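Local structure of D-glyceraldehyde dehydrogenase (NADP(+)) (Thermoplasma acidophilum, 5IZD) at residues M255-A260 with S393-M398; D261-L266 with M298-E303; R286-E291 with Y399-D404; L409-F414 with E426-G431. The protein catalyses the NADP-dependent oxidation of D-glyceraldehyde to glycerate in the non-phosphorylated Entner-Doudoroff pathway, working as a homotetramer. All blocks are in the same frame, centred on the assembly; numbering follows the deposited sequence.

Interaction 1 of 4, residues M255-A260 with S393-M398; sequences MVWKDA and SSVEEM
Trp257 lays its six-membered ring against the first turn of helix 395-403, and Val395 comes down on one face of it. The methyl CG2 of Val395 sits 4.0 Å from the centroid of the Trp257 six-membered ring, 26° off the ring normal, a CH-pi contact displaced toward the rim. The opposite face carries Lys258 CG, so the indole is clasped between an aliphatic chain of its own turn and a methyl of the helix. With CG anti to the backbone N (chi1 -168°), Trp257 carries its benzo end to the helix start, where CH2 lies 3.6 Å from Val395 N. Met398 approaches the same ring obliquely, its SD 4.1 Å from Trp257 CE3, in a Met-aromatic contact. Its chain slants across that of Met255, and Met398 CG rests 3.7 Å from Met255 SD; both thioethers bend at chi3. The helix start that meets the ring is fixed by a capping box: Glu397 N donates to Ser394 OG over 3.1 Å, while Glu397 OE2 accepts from Ser393 N at 2.7 Å and, at a longer distance, from Ser394 N. Ile392 and Ile420 add to the apolar surroundings of the indole. The arrangement is that of a capped helix packed on the C-terminal end of a parallel strand in an alpha/beta domain, here the catalytic domain of the aldehyde dehydrogenase fold.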
loop_
_atom_site.group_PDB
_atom_site.type_symbol
_atom_site.label_atom_id
_atom_site.label_comp_id
_atom_site.label_asym_id
_atom_site.label_seq_id
_atom_site.Cartn_x
_atom_site.Cartn_y
_atom_site.Cartn_z
ATOM N N MET A 255 14.843 27.270 -12.574
ATOM C CA MET A 255 13.866 28.308 -12.879
ATOM C C MET A 255 13.699 29.257 -11.690
ATOM O O MET A 255 13.398 28.818 -10.590
ATOM C CB MET A 255 12.520 27.624 -13.220
ATOM C CG MET A 255 12.570 26.827 -14.523
ATOM S SD MET A 255 11.202 25.637 -14.713
ATOM C CE MET A 255 11.750 24.362 -13.574
ATOM N N VAL A 256 13.865 30.552 -11.904
ATOM C CA VAL A 256 13.832 31.548 -10.847
ATOM C C VAL A 256 12.781 32.575 -11.265
ATOM O O VAL A 256 13.003 33.409 -12.144
ATOM C CB VAL A 256 15.209 32.208 -10.658
ATOM C CG1 VAL A 256 15.182 33.208 -9.504
ATOM C CG2 VAL A 256 16.303 31.115 -10.425
ATOM N N TRP A 257 11.624 32.485 -10.626
ATOM C CA TRP A 257 10.515 33.388 -10.944
ATOM C C TRP A 257 10.820 34.767 -10.329
ATOM O O TRP A 257 11.747 34.893 -9.516
ATOM C CB TRP A 257 9.197 32.781 -10.468
ATOM C CG TRP A 257 8.032 33.499 -11.008
ATOM C CD1 TRP A 257 7.098 34.209 -10.289
ATOM C CD2 TRP A 257 7.648 33.624 -12.395
ATOM N NE1 TRP A 257 6.180 34.761 -11.133
ATOM C CE2 TRP A 257 6.472 34.409 -12.423
ATOM C CE3 TRP A 257 8.159 33.127 -13.593
ATOM C CZ2 TRP A 257 5.807 34.730 -13.622
ATOM C CZ3 TRP A 257 7.547 33.455 -14.776
ATOM C CH2 TRP A 257 6.359 34.256 -14.790
ATOM N N LYS A 258 10.110 35.808 -10.785
ATOM C CA LYS A 258 10.340 37.188 -10.317
ATOM C C LYS A 258 10.182 37.379 -8.822
ATOM O O LYS A 258 10.779 38.278 -8.290
ATOM C CB LYS A 258 9.411 38.213 -11.017
ATOM C CG LYS A 258 7.944 37.936 -10.933
ATOM C CD LYS A 258 7.074 39.128 -11.409
ATOM C CE LYS A 258 5.715 38.565 -11.744
ATOM N NZ LYS A 258 4.771 39.513 -12.374
ATOM N N ASP A 259 9.366 36.575 -8.143
ATOM C CA ASP A 259 9.215 36.736 -6.683
ATOM C C ASP A 259 10.199 35.875 -5.841
ATOM O O ASP A 259 10.031 35.746 -4.641
ATOM C CB ASP A 259 7.747 36.481 -6.266
ATOM C CG ASP A 259 7.309 35.031 -6.499
ATOM O OD1 ASP A 259 8.068 34.241 -7.068
ATOM O OD2 ASP A 259 6.179 34.661 -6.135
ATOM N N ALA A 260 11.177 35.246 -6.462
ATOM C CA ALA A 260 12.066 34.330 -5.739
ATOM C C ALA A 260 12.871 35.030 -4.649
ATOM O O ALA A 260 13.188 36.213 -4.780
ATOM C CB ALA A 260 13.048 33.672 -6.714
ATOM N N SER A 393 9.381 35.318 -19.091
ATOM C CA SER A 393 8.354 36.337 -18.759
ATOM C C SER A 393 6.890 35.827 -18.544
ATOM O O SER A 393 6.017 36.615 -18.196
ATOM C CB SER A 393 8.334 37.414 -19.844
ATOM O OG SER A 393 7.945 36.861 -21.083
ATOM N N SER A 394 6.648 34.537 -18.750
ATOM C CA SER A 394 5.384 33.931 -18.414
ATOM C C SER A 394 5.566 32.517 -17.892
ATOM O O SER A 394 6.543 31.809 -18.214
ATOM C CB SER A 394 4.421 34.001 -19.612
ATOM O OG SER A 394 4.392 32.832 -20.381
ATOM N N VAL A 395 4.612 32.129 -17.062
ATOM C CA VAL A 395 4.553 30.820 -16.435
ATOM C C VAL A 395 4.372 29.717 -17.466
ATOM O O VAL A 395 5.039 28.681 -17.386
ATOM C CB VAL A 395 3.386 30.759 -15.403
ATOM C CG1 VAL A 395 3.226 29.352 -14.861
ATOM C CG2 VAL A 395 3.693 31.714 -14.241
ATOM N N GLU A 396 3.431 29.919 -18.399
ATOM C CA GLU A 396 3.223 28.942 -19.481
ATOM C C GLU A 396 4.523 28.722 -20.276
ATOM O O GLU A 396 4.807 27.598 -20.653
ATOM C CB GLU A 396 2.117 29.360 -20.475
ATOM N N GLU A 397 5.210 29.827 -20.587
ATOM C CA GLU A 397 6.472 29.837 -21.343
ATOM C C GLU A 397 7.539 29.027 -20.558
ATOM O O GLU A 397 8.172 28.150 -21.133
ATOM C CB GLU A 397 6.913 31.285 -21.650
ATOM C CG GLU A 397 8.340 31.383 -22.182
ATOM C CD GLU A 397 9.012 32.746 -22.006
ATOM O OE1 GLU A 397 9.828 33.079 -22.898
ATOM O OE2 GLU A 397 8.771 33.443 -20.980
ATOM N N MET A 398 7.654 29.303 -19.254
ATOM C CA MET A 398 8.552 28.619 -18.325
ATOM C C MET A 398 8.348 27.095 -18.375
ATOM O O MET A 398 9.337 26.360 -18.630
ATOM C CB MET A 398 8.374 29.145 -16.904
ATOM C CG MET A 398 9.391 28.613 -15.899
ATOM S SD MET A 398 9.163 29.225 -14.221
ATOM C CE MET A 398 7.908 28.109 -13.605
HETATM O O HOH W 1 5.727 38.164 -15.200
#

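Interaction 2 of 4, residues D261-L266 with M298-E303; sequences DMDNAL and MSRFVE
Two helices on one flank of the seven-stranded sheet in the aldehyde dehydrogenase catalytic domain meet where Asp263 and Leu266 of helix 262-274 face Arg300 and Phe301 of helix 294-305. The short segments cross at -48° with their axes 10.9 Å apart, so long side chains bridge the distance. Arg300 supplies most of the bridge. Its NH2 and NH1 both grip a single oxygen, Asp263 OD1, which lies 2.9 Å from NH2 and close to the guanidinium plane; the bond from NH1 is longer, 3.2 Å, and more bent. The carboxylate is turned 78° from the guanidinium, which suits this end-on grip of one atom rather than a side-by-side pairing. Leu266 CD1 sits over the centre of the guanidinium, 3.6 Å from Arg300 CZ, leaving the edge to the acid. A methionine in place of Arg300 would probably leave the Asp263 carboxylate without its cationic mate and Leu266 CD1 without the flat surface it lies on. Phe492 of a second subunit packs on Asp263, Leu266 and Arg300, drawing the salt bridge into a subunit interface. Deeper in, the other methyl of Leu266, CD2, rests 3.8 Å from Phe301 CB.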
loop_
_atom_site.group_PDB
_atom_site.type_symbol
_atom_site.label_atom_id
_atom_site.label_comp_id
_atom_site.label_asym_id
_atom_site.label_seq_id
_atom_site.Cartn_x
_atom_site.Cartn_y
_atom_site.Cartn_z
ATOM N N ASP A 261 13.254 34.298 -3.608
ATOM C CA ASP A 261 14.245 34.803 -2.687
ATOM C C ASP A 261 15.673 34.677 -3.331
ATOM O O ASP A 261 16.161 33.580 -3.553
ATOM C CB ASP A 261 14.228 34.075 -1.341
ATOM C CG ASP A 261 15.345 34.624 -0.406
ATOM O OD1 ASP A 261 16.567 34.276 -0.534
ATOM O OD2 ASP A 261 15.006 35.496 0.407
ATOM N N MET A 262 16.291 35.819 -3.589
ATOM C CA MET A 262 17.527 35.902 -4.379
ATOM C C MET A 262 18.698 35.119 -3.761
ATOM O O MET A 262 19.368 34.359 -4.449
ATOM C CB MET A 262 17.958 37.362 -4.555
ATOM C CG MET A 262 17.032 38.209 -5.428
ATOM S SD MET A 262 17.074 37.728 -7.165
ATOM C CE MET A 262 18.800 38.170 -7.507
ATOM N N ASP A 263 18.921 35.329 -2.469
ATOM C CA ASP A 263 19.980 34.662 -1.738
ATOM C C ASP A 263 19.802 33.169 -1.800
ATOM O O ASP A 263 20.730 32.463 -2.070
ATOM C CB ASP A 263 20.045 35.107 -0.258
ATOM C CG ASP A 263 20.726 36.474 -0.070
ATOM O OD1 ASP A 263 21.358 36.991 -1.006
ATOM O OD2 ASP A 263 20.617 37.041 1.040
ATOM N N ASN A 264 18.589 32.682 -1.569
ATOM C CA ASN A 264 18.400 31.238 -1.567
ATOM C C ASN A 264 18.596 30.608 -2.941
ATOM O O ASN A 264 19.184 29.540 -3.048
ATOM C CB ASN A 264 17.068 30.849 -0.905
ATOM C CG ASN A 264 17.145 31.000 0.607
ATOM O OD1 ASN A 264 18.253 30.982 1.195
ATOM N ND2 ASN A 264 15.977 31.169 1.253
ATOM N N ALA A 265 18.124 31.316 -3.971
ATOM C CA ALA A 265 18.224 30.841 -5.337
ATOM C C ALA A 265 19.696 30.745 -5.745
ATOM O O ALA A 265 20.104 29.735 -6.302
ATOM C CB ALA A 265 17.478 31.749 -6.267
ATOM N N LEU A 266 20.450 31.811 -5.462
ATOM C CA LEU A 266 21.898 31.855 -5.723
ATOM C C LEU A 266 22.693 30.793 -4.963
ATOM O O LEU A 266 23.558 30.174 -5.532
ATOM C CB LEU A 266 22.483 33.245 -5.462
ATOM C CG LEU A 266 22.061 34.260 -6.505
ATOM C CD1 LEU A 266 22.234 35.708 -6.018
ATOM C CD2 LEU A 266 22.816 33.999 -7.795
ATOM N N MET A 298 22.210 37.465 -12.739
ATOM C CA MET A 298 23.417 37.045 -13.472
ATOM C C MET A 298 24.708 37.693 -12.978
ATOM O O MET A 298 25.737 37.032 -12.939
ATOM C CB MET A 298 23.294 37.336 -14.962
ATOM C CG MET A 298 22.215 36.529 -15.663
ATOM S SD MET A 298 22.246 34.779 -15.312
ATOM C CE MET A 298 23.831 34.304 -16.065
ATOM N N SER A 299 24.616 38.963 -12.592
ATOM C CA SER A 299 25.737 39.726 -12.025
ATOM C C SER A 299 26.182 39.095 -10.690
ATOM O O SER A 299 27.353 38.799 -10.488
ATOM C CB SER A 299 25.251 41.178 -11.841
ATOM O OG SER A 299 26.143 41.959 -11.087
ATOM N N ARG A 300 25.222 38.830 -9.796
ATOM C CA ARG A 300 25.513 38.232 -8.495
ATOM C C ARG A 300 26.103 36.828 -8.713
ATOM O O ARG A 300 27.076 36.451 -8.050
ATOM C CB ARG A 300 24.254 38.200 -7.589
ATOM C CG ARG A 300 23.817 39.595 -7.160
ATOM C CD ARG A 300 22.775 39.619 -6.046
ATOM N NE ARG A 300 23.360 38.974 -4.867
ATOM C CZ ARG A 300 22.677 38.497 -3.828
ATOM N NH1 ARG A 300 21.359 38.594 -3.763
ATOM N NH2 ARG A 300 23.361 37.947 -2.821
ATOM N N PHE A 301 25.560 36.085 -9.685
ATOM C CA PHE A 301 25.983 34.708 -9.942
ATOM C C PHE A 301 27.402 34.652 -10.498
ATOM O O PHE A 301 28.199 33.789 -10.104
ATOM C CB PHE A 301 25.036 34.014 -10.930
ATOM C CG PHE A 301 25.442 32.609 -11.297
ATOM C CD1 PHE A 301 25.747 31.673 -10.311
ATOM C CD2 PHE A 301 25.439 32.194 -12.642
ATOM C CE1 PHE A 301 26.093 30.367 -10.657
ATOM C CE2 PHE A 301 25.777 30.885 -12.980
ATOM C CZ PHE A 301 26.123 29.980 -11.989
ATOM N N VAL A 302 27.705 35.553 -11.414
ATOM C CA VAL A 302 29.084 35.712 -11.894
ATOM C C VAL A 302 30.065 36.044 -10.741
ATOM O O VAL A 302 31.144 35.407 -10.608
ATOM C CB VAL A 302 29.158 36.747 -13.028
ATOM C CG1 VAL A 302 30.627 37.033 -13.373
ATOM C CG2 VAL A 302 28.394 36.235 -14.245
ATOM N N GLU A 303 29.674 37.015 -9.905
ATOM C CA GLU A 303 30.495 37.458 -8.747
ATOM C C GLU A 303 30.738 36.321 -7.762
ATOM O O GLU A 303 31.872 36.117 -7.337
ATOM C CB GLU A 303 29.880 38.670 -8.032
ATOM C CG GLU A 303 30.677 39.245 -6.876
ATOM C CD GLU A 303 32.029 39.807 -7.279
ATOM O OE1 GLU A 303 32.894 39.893 -6.392
ATOM O OE2 GLU A 303 32.246 40.163 -8.464
#

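Interaction 3 of 4, residues R286-E291 with Y399-D404; sequences RLYVHE and YDLAND
Arg286 drives its guanidinium into the C-terminal end of helix 395-403, where two successive backbone carbonyls receive it. NH2 of Arg286 donates to Ala402 O over 2.9 Å, in the carbonyl plane and on a lone pair, with an N-H...O angle of 159°. NH1 of Arg286 reaches Leu401 O, also at 2.9 Å, but at a more bent 133°. Both oxygens lie near the guanidinium plane, at its edge. The bend of the arginine chain at chi3 (-101°) turns the group toward these carbonyls, and a positive charge at this helix end is likely to interact favourably with the helix dipole. A third donation, from Arg286 NH1 to Tyr288 OH at 3.0 Å, ties the two strand residues together; that hydroxyl also bonds Gln373, while Arg286 NE donates to Lys251 O. Strand 284-290 belongs to the parallel part of the catalytic-domain sheet, and the helix packs over it almost antiparallel, as is usual for layered alpha/beta folds. Beside this cluster the contact is plain van der Waals packing: Leu401 slants past the Tyr288 ring, its CB 3.9 Å from Tyr288 CE1. Looser is the exposed margin, where Asp404 turns its carboxylate to Gln373, OD2 staying 6.3 Å from Arg286 NH1.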
loop_
_atom_site.group_PDB
_atom_site.type_symbol
_atom_site.label_atom_id
_atom_site.label_comp_id
_atom_site.label_asym_id
_atom_site.label_seq_id
_atom_site.Cartn_x
_atom_site.Cartn_y
_atom_site.Cartn_z
ATOM N N ARG A 286 20.505 24.251 -17.253
ATOM C CA ARG A 286 19.941 25.364 -18.053
ATOM C C ARG A 286 19.360 26.353 -17.079
ATOM O O ARG A 286 18.591 25.946 -16.237
ATOM C CB ARG A 286 18.746 24.917 -18.879
ATOM C CG ARG A 286 18.954 23.709 -19.708
ATOM C CD ARG A 286 17.698 23.389 -20.424
ATOM N NE ARG A 286 16.915 22.301 -19.835
ATOM C CZ ARG A 286 15.646 22.066 -20.080
ATOM N NH1 ARG A 286 14.930 22.931 -20.814
ATOM N NH2 ARG A 286 15.091 21.012 -19.541
ATOM N N LEU A 287 19.663 27.631 -17.224
ATOM C CA LEU A 287 19.228 28.645 -16.275
ATOM C C LEU A 287 18.180 29.553 -16.941
ATOM O O LEU A 287 18.422 30.115 -17.984
ATOM C CB LEU A 287 20.456 29.407 -15.773
ATOM C CG LEU A 287 20.278 30.548 -14.790
ATOM C CD1 LEU A 287 19.464 30.115 -13.595
ATOM C CD2 LEU A 287 21.622 31.061 -14.327
ATOM N N TYR A 288 16.990 29.608 -16.332
ATOM C CA TYR A 288 15.857 30.428 -16.768
ATOM C C TYR A 288 15.522 31.392 -15.639
ATOM O O TYR A 288 15.052 30.947 -14.577
ATOM C CB TYR A 288 14.615 29.560 -17.054
ATOM C CG TYR A 288 14.842 28.586 -18.172
ATOM C CD1 TYR A 288 14.837 28.991 -19.475
ATOM C CD2 TYR A 288 15.090 27.276 -17.914
ATOM C CE1 TYR A 288 15.016 28.103 -20.508
ATOM C CE2 TYR A 288 15.267 26.381 -18.923
ATOM C CZ TYR A 288 15.232 26.789 -20.218
ATOM O OH TYR A 288 15.537 25.872 -21.205
ATOM N N VAL A 289 15.739 32.697 -15.873
ATOM C CA VAL A 289 15.484 33.700 -14.865
ATOM C C VAL A 289 14.482 34.743 -15.383
ATOM O O VAL A 289 14.511 35.202 -16.535
ATOM C CB VAL A 289 16.777 34.369 -14.397
ATOM C CG1 VAL A 289 16.535 35.282 -13.221
ATOM C CG2 VAL A 289 17.830 33.317 -14.014
ATOM N N HIS A 290 13.588 35.138 -14.519
ATOM C CA HIS A 290 12.591 36.095 -14.945
ATOM C C HIS A 290 13.255 37.401 -15.370
ATOM O O HIS A 290 14.187 37.879 -14.709
ATOM C CB HIS A 290 11.553 36.269 -13.839
ATOM C CG HIS A 290 10.342 37.020 -14.264
ATOM N ND1 HIS A 290 10.387 38.355 -14.580
ATOM C CD2 HIS A 290 9.051 36.643 -14.399
ATOM C CE1 HIS A 290 9.166 38.780 -14.898
ATOM N NE2 HIS A 290 8.336 37.760 -14.796
ATOM N N GLU A 291 12.810 37.926 -16.517
ATOM C CA GLU A 291 13.312 39.209 -17.079
ATOM C C GLU A 291 13.472 40.397 -16.112
ATOM O O GLU A 291 14.393 41.188 -16.257
ATOM C CB GLU A 291 12.474 39.663 -18.299
ATOM C CG GLU A 291 10.993 39.997 -18.028
ATOM C CD GLU A 291 10.214 40.420 -19.285
ATOM O OE1 GLU A 291 9.115 41.012 -19.142
ATOM O OE2 GLU A 291 10.671 40.165 -20.425
ATOM N N TYR A 399 7.096 26.641 -18.265
ATOM C CA TYR A 399 6.802 25.219 -18.345
ATOM C C TYR A 399 7.226 24.623 -19.666
ATOM O O TYR A 399 7.811 23.523 -19.701
ATOM C CB TYR A 399 5.293 24.897 -18.191
ATOM C CG TYR A 399 4.631 25.263 -16.876
ATOM C CD1 TYR A 399 5.352 25.328 -15.709
ATOM C CD2 TYR A 399 3.239 25.559 -16.825
ATOM C CE1 TYR A 399 4.761 25.658 -14.526
ATOM C CE2 TYR A 399 2.625 25.885 -15.621
ATOM C CZ TYR A 399 3.409 25.912 -14.459
ATOM O OH TYR A 399 2.901 26.242 -13.232
ATOM N N ASP A 400 6.899 25.324 -20.750
ATOM C CA ASP A 400 7.181 24.804 -22.109
ATOM C C ASP A 400 8.692 24.700 -22.408
ATOM O O ASP A 400 9.127 23.752 -23.037
ATOM C CB ASP A 400 6.533 25.674 -23.206
ATOM C CG ASP A 400 5.023 25.513 -23.273
ATOM O OD1 ASP A 400 4.474 24.538 -22.719
ATOM O OD2 ASP A 400 4.388 26.369 -23.905
ATOM N N LEU A 401 9.441 25.700 -21.982
ATOM C CA LEU A 401 10.870 25.710 -22.152
ATOM C C LEU A 401 11.540 24.554 -21.351
ATOM O O LEU A 401 12.439 23.860 -21.876
ATOM C CB LEU A 401 11.474 27.055 -21.770
ATOM C CG LEU A 401 11.104 28.205 -22.708
ATOM C CD1 LEU A 401 11.578 29.476 -22.045
ATOM C CD2 LEU A 401 11.703 28.158 -24.113
ATOM N N ALA A 402 11.111 24.397 -20.103
ATOM C CA ALA A 402 11.553 23.338 -19.231
ATOM C C ALA A 402 11.296 21.960 -19.822
ATOM O O ALA A 402 12.210 21.085 -19.820
ATOM C CB ALA A 402 10.919 23.457 -17.869
ATOM N N ASN A 403 10.105 21.765 -20.353
ATOM C CA ASN A 403 9.739 20.484 -20.916
ATOM C C ASN A 403 10.319 20.225 -22.307
ATOM O O ASN A 403 10.244 19.093 -22.773
ATOM C CB ASN A 403 8.218 20.291 -20.928
ATOM C CG ASN A 403 7.627 20.190 -19.537
ATOM O OD1 ASN A 403 8.247 19.699 -18.600
ATOM N ND2 ASN A 403 6.402 20.628 -19.410
ATOM N N ASP A 404 10.893 21.257 -22.943
ATOM C CA ASP A 404 11.453 21.160 -24.281
ATOM C C ASP A 404 12.869 20.547 -24.169
ATOM O O ASP A 404 13.890 21.253 -24.264
ATOM C CB ASP A 404 11.457 22.542 -24.969
ATOM C CG ASP A 404 12.103 22.542 -26.329
ATOM O OD1 ASP A 404 12.019 21.546 -27.065
ATOM O OD2 ASP A 404 12.757 23.551 -26.661
#

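Interaction 4 of 4, residues L409-F414 with E426-G431; sequences LASYLF and ERIRFG
The hydroxyl of Ser411 is bonded to the backbone carbonyl of Glu432 and lies against two apolar groups of the segment 426-431, Ile428 and Phe430. Ile428 CG2 comes within 3.5 Å of Ser411 OG, and Phe430 CB is 3.7 Å from the same oxygen. CB of Ser411 points toward segment 426-431, and chi1 of 64° sets OG between the backbone N and the carbonyl carbon, near Ile428 CG2. Phe430 carries the rest of the contact. One flank of its ring runs beside the strand's start, CD2 approaching Ala410 O to 3.2 Å and Leu409 N to 3.5 Å, while Leu409 C lies at the ring edge, in plane. Leu409 O is also 2.8 Å from Gly431 N, so the two backbones come close beside the Phe430 CB. Elsewhere on Phe430, Arg451 makes a cation-pi contact. With an alanine for Phe430, a gap would probably open beside Ala410 and Ser411, leaving Arg451 without an aromatic partner. These segments belong to the beta-alpha-beta unit of strand 410-414, helix 418-427 and strand 432-435. Leu409 also borders Glu247, the predicted proton acceptor. Its bonding need met by Glu432 O, the Ser411 hydroxyl can sit buried against carbon.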
loop_
_atom_site.group_PDB
_atom_site.type_symbol
_atom_site.label_atom_id
_atom_site.label_comp_id
_atom_site.label_asym_id
_atom_site.label_seq_id
_atom_site.Cartn_x
_atom_site.Cartn_y
_atom_site.Cartn_z
ATOM N N LEU A 409 14.971 14.297 -15.791
ATOM C CA LEU A 409 15.221 13.837 -14.437
ATOM C C LEU A 409 14.945 14.961 -13.421
ATOM O O LEU A 409 13.778 15.110 -13.006
ATOM C CB LEU A 409 16.556 13.142 -14.348
ATOM C CG LEU A 409 17.201 12.750 -13.015
ATOM C CD1 LEU A 409 16.238 12.220 -12.027
ATOM C CD2 LEU A 409 18.331 11.742 -13.242
ATOM N N ALA A 410 15.926 15.796 -13.086
ATOM C CA ALA A 410 15.716 16.828 -12.053
ATOM C C ALA A 410 15.375 18.186 -12.617
ATOM O O ALA A 410 15.553 18.438 -13.811
ATOM C CB ALA A 410 16.958 16.951 -11.202
ATOM N N SER A 411 14.889 19.049 -11.733
ATOM C CA SER A 411 14.510 20.398 -12.071
ATOM C C SER A 411 14.401 21.197 -10.756
ATOM O O SER A 411 14.284 20.580 -9.685
ATOM C CB SER A 411 13.166 20.400 -12.858
ATOM O OG SER A 411 12.128 19.905 -12.040
ATOM N N TYR A 412 14.496 22.530 -10.858
ATOM C CA TYR A 412 14.577 23.447 -9.715
ATOM C C TYR A 412 13.699 24.649 -9.972
ATOM O O TYR A 412 13.697 25.183 -11.085
ATOM C CB TYR A 412 16.022 23.930 -9.434
ATOM C CG TYR A 412 16.989 22.788 -9.177
ATOM C CD1 TYR A 412 17.606 22.161 -10.220
ATOM C CD2 TYR A 412 17.281 22.362 -7.888
ATOM C CE1 TYR A 412 18.506 21.106 -10.013
ATOM C CE2 TYR A 412 18.162 21.266 -7.657
ATOM C CZ TYR A 412 18.757 20.638 -8.721
ATOM O OH TYR A 412 19.562 19.543 -8.550
ATOM N N LEU A 413 12.998 25.098 -8.946
ATOM C CA LEU A 413 12.087 26.249 -9.083
ATOM C C LEU A 413 12.174 27.129 -7.840
ATOM O O LEU A 413 11.993 26.603 -6.750
ATOM C CB LEU A 413 10.651 25.716 -9.214
ATOM C CG LEU A 413 9.507 26.743 -9.201
ATOM C CD1 LEU A 413 9.610 27.708 -10.365
ATOM C CD2 LEU A 413 8.172 25.993 -9.200
ATOM N N PHE A 414 12.369 28.430 -7.985
ATOM C CA PHE A 414 12.333 29.346 -6.873
ATOM C C PHE A 414 11.223 30.351 -7.079
ATOM O O PHE A 414 11.233 31.092 -8.052
ATOM C CB PHE A 414 13.682 30.041 -6.681
ATOM C CG PHE A 414 14.677 29.160 -5.974
ATOM C CD1 PHE A 414 15.244 28.090 -6.631
ATOM C CD2 PHE A 414 14.925 29.326 -4.618
ATOM C CE1 PHE A 414 16.080 27.203 -5.953
ATOM C CE2 PHE A 414 15.765 28.464 -3.935
ATOM C CZ PHE A 414 16.317 27.388 -4.600
ATOM N N GLU A 426 2.612 19.279 -11.415
ATOM C CA GLU A 426 2.108 18.449 -12.532
ATOM C C GLU A 426 2.619 18.888 -13.900
ATOM O O GLU A 426 2.876 18.021 -14.754
ATOM C CB GLU A 426 0.548 18.372 -12.536
ATOM C CG GLU A 426 0.076 17.303 -11.550
ATOM C CD GLU A 426 -1.394 16.844 -11.681
ATOM O OE1 GLU A 426 -2.346 17.536 -11.216
ATOM O OE2 GLU A 426 -1.596 15.711 -12.195
ATOM N N ARG A 427 2.748 20.198 -14.130
ATOM C CA ARG A 427 3.047 20.682 -15.469
ATOM C C ARG A 427 4.577 20.545 -15.823
ATOM O O ARG A 427 4.928 20.508 -17.015
ATOM C CB ARG A 427 2.510 22.105 -15.656
ATOM C CG ARG A 427 0.966 22.225 -15.695
ATOM C CD ARG A 427 0.454 22.003 -17.116
ATOM N NE ARG A 427 -0.957 21.652 -17.257
ATOM C CZ ARG A 427 -1.675 21.845 -18.363
ATOM N NH1 ARG A 427 -1.144 22.428 -19.422
ATOM N NH2 ARG A 427 -2.940 21.463 -18.408
ATOM N N ILE A 428 5.447 20.443 -14.803
ATOM C CA ILE A 428 6.908 20.216 -15.006
ATOM C C ILE A 428 7.106 18.729 -15.056
ATOM O O ILE A 428 7.047 18.030 -14.021
ATOM C CB ILE A 428 7.815 20.841 -13.895
ATOM C CG1 ILE A 428 7.667 22.365 -13.838
ATOM C CG2 ILE A 428 9.282 20.449 -14.077
ATOM C CD1 ILE A 428 8.366 23.074 -14.964
ATOM N N ARG A 429 7.335 18.247 -16.273
ATOM C CA ARG A 429 7.292 16.828 -16.525
ATOM C C ARG A 429 8.669 16.278 -16.325
ATOM O O ARG A 429 9.305 15.815 -17.296
ATOM C CB ARG A 429 6.772 16.561 -17.922
ATOM C CG ARG A 429 5.320 16.966 -18.113
ATOM C CD ARG A 429 4.369 15.907 -17.603
ATOM N NE ARG A 429 4.373 14.733 -18.443
ATOM C CZ ARG A 429 3.733 13.595 -18.153
ATOM N NH1 ARG A 429 3.031 13.475 -17.040
ATOM N NH2 ARG A 429 3.802 12.559 -18.978
ATOM N N PHE A 430 9.134 16.373 -15.071
ATOM C CA PHE A 430 10.469 15.895 -14.663
ATOM C C PHE A 430 10.254 14.991 -13.468
ATOM O O PHE A 430 9.266 15.156 -12.744
ATOM C CB PHE A 430 11.402 17.057 -14.316
ATOM C CG PHE A 430 12.021 17.656 -15.525
ATOM C CD1 PHE A 430 11.261 18.442 -16.388
ATOM C CD2 PHE A 430 13.336 17.367 -15.861
ATOM C CE1 PHE A 430 11.794 18.940 -17.567
ATOM C CE2 PHE A 430 13.884 17.859 -17.037
ATOM C CZ PHE A 430 13.110 18.657 -17.892
ATOM N N GLY A 431 11.155 14.037 -13.295
ATOM C CA GLY A 431 11.056 13.071 -12.182
ATOM C C GLY A 431 11.264 13.697 -10.823
ATOM O O GLY A 431 10.638 13.251 -9.847
#

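Overall arrangement
The four interactions lie on both faces of one sheet of the catalytic domain, interaction 2 on the face opposite helix 395-403. Strands 284-290, 252-256 and 410-414 are successive neighbours in this sheet. Interactions 1 and 3 share helix 395-403, their centres about 8 Å apart; backbone bonds of Val256 with Tyr288 and His290 join them. Interaction 4 lies about 11 Å from interaction 3, centre to centre, linked through Asn403 to Arg427 and Arg429. Interaction 2, about 16 Å from interaction 1 between centres, has both segments between those of interaction 1 and alternating with those of interaction 3; interactions 1 and 3 interleave, and interaction 4 comes last. Interactions 2 and 4 also touch a second subunit, connecting the sheet with the tetramer's interfaces.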